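Local coordinates for protein alginase (Pseudoalteromonas, PDB 4Q8K) that cleaves the polysaccharide alginate, probably by beta-elimination as a family 18 polysaccharide lyase, and carries a bound calcium ion, at residues G219-I224 with S241-S246; V252-I257 with D327-D332. All coordinates share one frame; numbering follows the deposited sequence.

Overall arrangement
Contact 1 and contact 2 lie side by side, their centres about 7 Å apart, on the same side of the chain's centre. They follow in series along the chain. Contact 1 closes before contact 2 opens. Contact 1 joins the start of strand 221-228 to the end of strand 234-241, neighbours in one antiparallel sheet. The loop between strands 234-241 and 257-265 supplies both 241-246 and 252-257. Contact 2 sets this loop against 327-332, which follows strand 321-324. One calcium ion and its one bound water belong to both contacts. The calcium site sits in the shared loop, with the strand pair of contact 1 beside it and 327-332 packed on its turn.

Contact 1: residues G219-I224 with S241-S246; sequences GGKTII and SDTDES. With CA (calcium ion), chain B; SO4 (sulfate ion), chain C.
S241 pairs with K221 as a non-hydrogen-bonded antiparallel pair, and both side chains lie on the same face of the sheet. The lysine stem runs alongside the serine, with K221 CD 3.6 Å from S241 OG. D242 is gripped through backbone and side chain. D242 N gives a hydrogen bond of 2.9 Å to G220 O, almost in line with the carbonyl. Its CG stands anti to the backbone N (chi1 -172°), which turns the carboxylate toward G219. There D242 OD2 takes a 2.7 Å bond from G219 N, on the anti side and 35° out of the carboxylate plane. D242 OD2 also accepts from G256 N. D242 OD1 binds calcium at 2.4 Å, so one oxygen holds the metal and the other the backbone of both neighbours. T243 sends its methyl CG2 against K221 CD at 3.8 Å, the two side chains crossing obliquely. Its OG1 accepts from E245 N in an ST turn. E245 OE2 stays 4.1 Å from K221 NZ, and a water bridges them. This water also bonds S241 OG and T243 OG1. E245 OE1 forms salt bridges with R263 and K273. K221 is fully extended, and K221 NZ gives a 2.6 Å hydrogen bond to O1 of a sulfate, probably from crystallisation. A methionine in place of K221 would probably leave the bridging water and the sulfate without their ammonium partner. The arrangement is that of an antiparallel strand pair running out into a calcium-binding loop, in the beta-sandwich domain of an alginate lyase.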
loop_
_atom_site.group_PDB
_atom_site.type_symbol
_atom_site.label_atom_id
_atom_site.label_comp_id
_atom_site.label_asym_id
_atom_site.label_seq_id
_atom_site.Cartn_x
_atom_site.Cartn_y
_atom_site.Cartn_z
ATOM N N GLY A 219 -8.284 10.111 -10.503
ATOM C CA GLY A 219 -7.072 9.719 -11.203
ATOM C C GLY A 219 -5.953 9.266 -10.283
ATOM O O GLY A 219 -4.916 8.788 -10.750
ATOM N N GLY A 220 -6.159 9.410 -8.978
ATOM C CA GLY A 220 -5.141 9.020 -8.016
ATOM C C GLY A 220 -4.885 7.517 -8.009
ATOM O O GLY A 220 -5.773 6.719 -8.342
ATOM N N LYS A 221 -3.663 7.126 -7.656
ATOM C CA LYS A 221 -3.298 5.714 -7.526
ATOM C C LYS A 221 -2.302 5.536 -6.384
ATOM O O LYS A 221 -1.236 6.166 -6.369
ATOM C CB LYS A 221 -2.680 5.209 -8.824
ATOM C CG LYS A 221 -2.090 3.798 -8.752
ATOM C CD LYS A 221 -1.640 3.369 -10.127
ATOM C CE LYS A 221 -1.007 1.993 -10.112
ATOM N NZ LYS A 221 -0.574 1.555 -11.482
ATOM N N THR A 222 -2.638 4.668 -5.435
ATOM C CA THR A 222 -1.746 4.456 -4.301
ATOM C C THR A 222 -1.620 2.981 -3.957
ATOM O O THR A 222 -2.503 2.180 -4.282
ATOM C CB THR A 222 -2.240 5.192 -3.051
ATOM O OG1 THR A 222 -1.332 4.937 -1.965
ATOM C CG2 THR A 222 -3.644 4.725 -2.671
ATOM N N ILE A 223 -0.506 2.633 -3.318
ATOM C CA ILE A 223 -0.339 1.304 -2.729
ATOM C C ILE A 223 -0.530 1.443 -1.219
ATOM O O ILE A 223 0.154 2.241 -0.572
ATOM C CB ILE A 223 1.054 0.707 -3.056
ATOM C CG1 ILE A 223 1.229 0.524 -4.570
ATOM C CG2 ILE A 223 1.268 -0.646 -2.340
ATOM C CD1 ILE A 223 2.642 0.152 -4.955
ATOM N N ILE A 224 -1.467 0.674 -0.655
ATOM C CA ILE A 224 -1.841 0.857 0.754
ATOM C C ILE A 224 -1.321 -0.269 1.650
ATOM O O ILE A 224 -1.393 -0.178 2.872
ATOM C CB ILE A 224 -3.378 1.008 0.969
ATOM C CG1 ILE A 224 -4.132 -0.263 0.567
ATOM C CG2 ILE A 224 -3.942 2.226 0.217
ATOM C CD1 ILE A 224 -5.589 -0.227 0.954
ATOM N N SER A 241 -6.839 2.590 -7.023
ATOM C CA SER A 241 -6.318 3.059 -8.308
ATOM C C SER A 241 -7.412 3.526 -9.261
ATOM O O SER A 241 -8.389 2.816 -9.485
ATOM C CB SER A 241 -5.516 1.919 -8.955
ATOM O OG SER A 241 -5.088 2.236 -10.263
ATOM N N ASP A 242 -7.222 4.703 -9.854
ATOM C CA ASP A 242 -8.226 5.275 -10.751
ATOM C C ASP A 242 -7.637 5.437 -12.149
ATOM O O ASP A 242 -7.620 6.536 -12.692
ATOM C CB ASP A 242 -8.740 6.617 -10.201
ATOM C CG ASP A 242 -9.929 7.175 -10.987
ATOM O OD1 ASP A 242 -10.510 6.423 -11.787
ATOM O OD2 ASP A 242 -10.287 8.362 -10.809
ATOM N N THR A 243 -7.144 4.343 -12.716
ATOM C CA THR A 243 -6.462 4.386 -14.012
ATOM C C THR A 243 -7.185 3.601 -15.095
ATOM O O THR A 243 -8.215 2.970 -14.849
ATOM C CB THR A 243 -5.043 3.794 -13.943
ATOM O OG1 THR A 243 -5.136 2.365 -13.880
ATOM C CG2 THR A 243 -4.280 4.334 -12.733
ATOM N N ASP A 244 -6.607 3.625 -16.294
ATOM C CA ASP A 244 -7.150 2.900 -17.438
ATOM C C ASP A 244 -6.530 1.516 -17.575
ATOM O O ASP A 244 -6.706 0.856 -18.601
ATOM C CB ASP A 244 -6.896 3.689 -18.731
ATOM C CG ASP A 244 -8.169 4.227 -19.361
ATOM O OD1 ASP A 244 -9.256 4.044 -18.782
ATOM O OD2 ASP A 244 -8.074 4.853 -20.444
ATOM N N GLU A 245 -5.787 1.068 -16.562
ATOM C CA GLU A 245 -5.202 -0.264 -16.647
ATOM C C GLU A 245 -6.332 -1.266 -16.747
ATOM O O GLU A 245 -7.256 -1.246 -15.932
ATOM C CB GLU A 245 -4.323 -0.598 -15.442
ATOM C CG GLU A 245 -3.841 -2.049 -15.469
ATOM C CD GLU A 245 -2.859 -2.393 -14.362
ATOM O OE1 GLU A 245 -2.652 -3.604 -14.134
ATOM O OE2 GLU A 245 -2.292 -1.463 -13.736
ATOM N N SER A 246 -6.273 -2.136 -17.749
ATOM C CA SER A 246 -7.353 -3.093 -17.964
ATOM C C SER A 246 -7.294 -4.269 -16.985
ATOM O O SER A 246 -6.254 -4.537 -16.382
ATOM C CB SER A 246 -7.340 -3.613 -19.408
ATOM O OG SER A 246 -6.136 -4.305 -19.703
HETATM CA CA CA B . -11.812 4.547 -12.423
HETATM S S SO4 C . 2.393 -0.964 -11.523
HETATM O O1 SO4 C . 1.013 -0.528 -11.433
HETATM O O2 SO4 C . 3.147 -0.098 -12.424
HETATM O O3 SO4 C . 2.949 -0.887 -10.169
HETATM O O4 SO4 C . 2.459 -2.346 -12.000
HETATM O O HOH W 1 -3.330 0.868 -12.436
HETATM O O HOH W 2 -10.024 2.808 -12.652
#

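Contact 2: residues V252-I257 with D327-D332; sequences VANNGI and DPYTLD. With CA (calcium ion), chain B.
A253 and Y329 make the central apolar contact, a CH-pi interaction. The methyl A253 CB sits over one face of the tyrosine ring, 4.1 Å from the centroid and 27° off the ring normal. Its nearest ring atom is Y329 CD1. The same methyl also packs against P328, with A253 CB 4.2 Å from P328 CB. A253 CB also meets the backbone, 3.3 Å from P328 O. That carbonyl probably accepts a hydrogen bond from D244 N, while D244 OD1 probably accepts one from A253 N. Through these two probable bonds D244 would link A253 to P328.

Y329 CG is anti to the carbonyl carbon (chi1 -68°), and this lays the ring along the A253-N254 corner. N254 CB approaches the phenol end, 3.2 Å from Y329 OH.

Hydrogen bonds inside each segment fix the shapes that meet. D327 OD1 accepts from Y329 N and T330 N, an Asx turn within an Asx motif. The first donor lies nearly along the C-O axis and the second above the carboxylate plane. T330 OG1 accepts from D332 N in an ST turn. Across the contact, residues 252-255 form a type II beta turn, and N255 OD1 accepts from I257 N in an Asx turn.

V252 O, N255 OD1 and I257 O each bind calcium at 2.4 Å, with a water at 2.5 Å. D242 and D250 complete the six ligands of the metal. The arrangement is a calcium-binding loop whose type II turn, 252-255, packs on the 327-332 loop.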
loop_
_atom_site.group_PDB
_atom_site.type_symbol
_atom_site.label_atom_id
_atom_site.label_comp_id
_atom_site.label_asym_id
_atom_site.label_seq_id
_atom_site.Cartn_x
_atom_site.Cartn_y
_atom_site.Cartn_z
ATOM N N VAL A 252 -11.519 2.355 -15.665
ATOM C CA VAL A 252 -11.708 3.581 -16.423
ATOM C C VAL A 252 -10.931 4.723 -15.779
ATOM O O VAL A 252 -11.199 5.102 -14.652
ATOM C CB VAL A 252 -13.197 3.965 -16.519
ATOM C CG1 VAL A 252 -13.346 5.317 -17.187
ATOM C CG2 VAL A 252 -13.980 2.890 -17.282
ATOM N N ALA A 253 -9.977 5.283 -16.506
ATOM C CA ALA A 253 -9.120 6.325 -15.948
ATOM C C ALA A 253 -9.881 7.566 -15.509
ATOM O O ALA A 253 -10.766 8.051 -16.215
ATOM C CB ALA A 253 -8.026 6.706 -16.946
ATOM N N ASN A 254 -9.533 8.075 -14.331
ATOM C CA ASN A 254 -9.898 9.431 -13.943
ATOM C C ASN A 254 -11.405 9.699 -13.825
ATOM O O ASN A 254 -11.852 10.815 -14.097
ATOM C CB ASN A 254 -9.271 10.423 -14.940
ATOM C CG ASN A 254 -9.143 11.828 -14.377
ATOM O OD1 ASN A 254 -8.917 12.016 -13.183
ATOM N ND2 ASN A 254 -9.287 12.833 -15.249
ATOM N N ASN A 255 -12.182 8.695 -13.412
ATOM C CA ASN A 255 -13.627 8.881 -13.261
ATOM C C ASN A 255 -14.116 8.852 -11.813
ATOM O O ASN A 255 -15.320 8.871 -11.557
ATOM C CB ASN A 255 -14.414 7.877 -14.106
ATOM C CG ASN A 255 -14.413 6.492 -13.508
ATOM O OD1 ASN A 255 -13.579 6.186 -12.671
ATOM N ND2 ASN A 255 -15.352 5.649 -13.930
ATOM N N GLY A 256 -13.182 8.813 -10.865
ATOM C CA GLY A 256 -13.536 8.894 -9.460
ATOM C C GLY A 256 -13.889 7.546 -8.857
ATOM O O GLY A 256 -14.083 7.431 -7.650
ATOM N N ILE A 257 -13.992 6.527 -9.702
ATOM C CA ILE A 257 -14.250 5.174 -9.219
ATOM C C ILE A 257 -12.926 4.436 -9.126
ATOM O O ILE A 257 -12.319 4.102 -10.136
ATOM C CB ILE A 257 -15.213 4.404 -10.141
ATOM C CG1 ILE A 257 -16.553 5.143 -10.235
ATOM C CG2 ILE A 257 -15.417 2.977 -9.632
ATOM C CD1 ILE A 257 -17.569 4.449 -11.145
ATOM N N ASP A 327 0.573 8.826 -14.789
ATOM C CA ASP A 327 -0.573 9.327 -15.535
ATOM C C ASP A 327 -1.620 8.214 -15.558
ATOM O O ASP A 327 -1.297 7.088 -15.904
ATOM C CB ASP A 327 -0.150 9.658 -16.964
ATOM C CG ASP A 327 -1.192 10.467 -17.710
ATOM O OD1 ASP A 327 -2.307 9.943 -17.942
ATOM O OD2 ASP A 327 -0.891 11.635 -18.061
ATOM N N PRO A 328 -2.870 8.522 -15.176
ATOM C CA PRO A 328 -3.887 7.462 -15.122
ATOM C C PRO A 328 -4.383 7.022 -16.502
ATOM O O PRO A 328 -4.886 5.905 -16.633
ATOM C CB PRO A 328 -5.023 8.110 -14.324
ATOM C CG PRO A 328 -4.868 9.579 -14.601
ATOM C CD PRO A 328 -3.379 9.801 -14.662
ATOM N N TYR A 329 -4.226 7.877 -17.513
ATOM C CA TYR A 329 -4.630 7.553 -18.879
ATOM C C TYR A 329 -3.606 6.704 -19.618
ATOM O O TYR A 329 -3.958 5.716 -20.260
ATOM C CB TYR A 329 -4.888 8.830 -19.691
ATOM C CG TYR A 329 -6.095 9.599 -19.218
ATOM C CD1 TYR A 329 -7.369 9.223 -19.611
ATOM C CD2 TYR A 329 -5.963 10.691 -18.372
ATOM C CE1 TYR A 329 -8.482 9.917 -19.177
ATOM C CE2 TYR A 329 -7.076 11.392 -17.933
ATOM C CZ TYR A 329 -8.331 10.997 -18.342
ATOM O OH TYR A 329 -9.453 11.675 -17.915
ATOM N N THR A 330 -2.341 7.100 -19.531
ATOM C CA THR A 330 -1.278 6.482 -20.319
ATOM C C THR A 330 -0.440 5.499 -19.507
ATOM O O THR A 330 0.343 4.729 -20.062
ATOM C CB THR A 330 -0.323 7.542 -20.883
ATOM O OG1 THR A 330 0.379 8.170 -19.806
ATOM C CG2 THR A 330 -1.095 8.594 -21.667
ATOM N N LEU A 331 -0.550 5.576 -18.198
ATOM C CA LEU A 331 0.260 4.766 -17.309
ATOM C C LEU A 331 1.727 5.093 -17.353
ATOM O O LEU A 331 2.518 4.355 -16.844
ATOM C CB LEU A 331 0.090 3.285 -17.631
ATOM C CG LEU A 331 -1.326 2.754 -17.539
ATOM C CD1 LEU A 331 -1.372 1.265 -17.821
ATOM C CD2 LEU A 331 -1.943 3.057 -16.206
ATOM N N ASP A 332 2.081 6.196 -17.984
ATOM C CA ASP A 332 3.457 6.628 -17.955
ATOM C C ASP A 332 3.820 7.163 -16.590
ATOM O O ASP A 332 3.055 7.820 -15.960
ATOM C CB ASP A 332 3.712 7.694 -18.984
ATOM C CG ASP A 332 4.055 7.132 -20.314
ATOM O OD1 ASP A 332 4.295 5.910 -20.466
ATOM O OD2 ASP A 332 4.076 7.931 -21.227
HETATM CA CA CA B . -11.812 4.547 -12.423
HETATM O O HOH W 2 -10.024 2.808 -12.652
#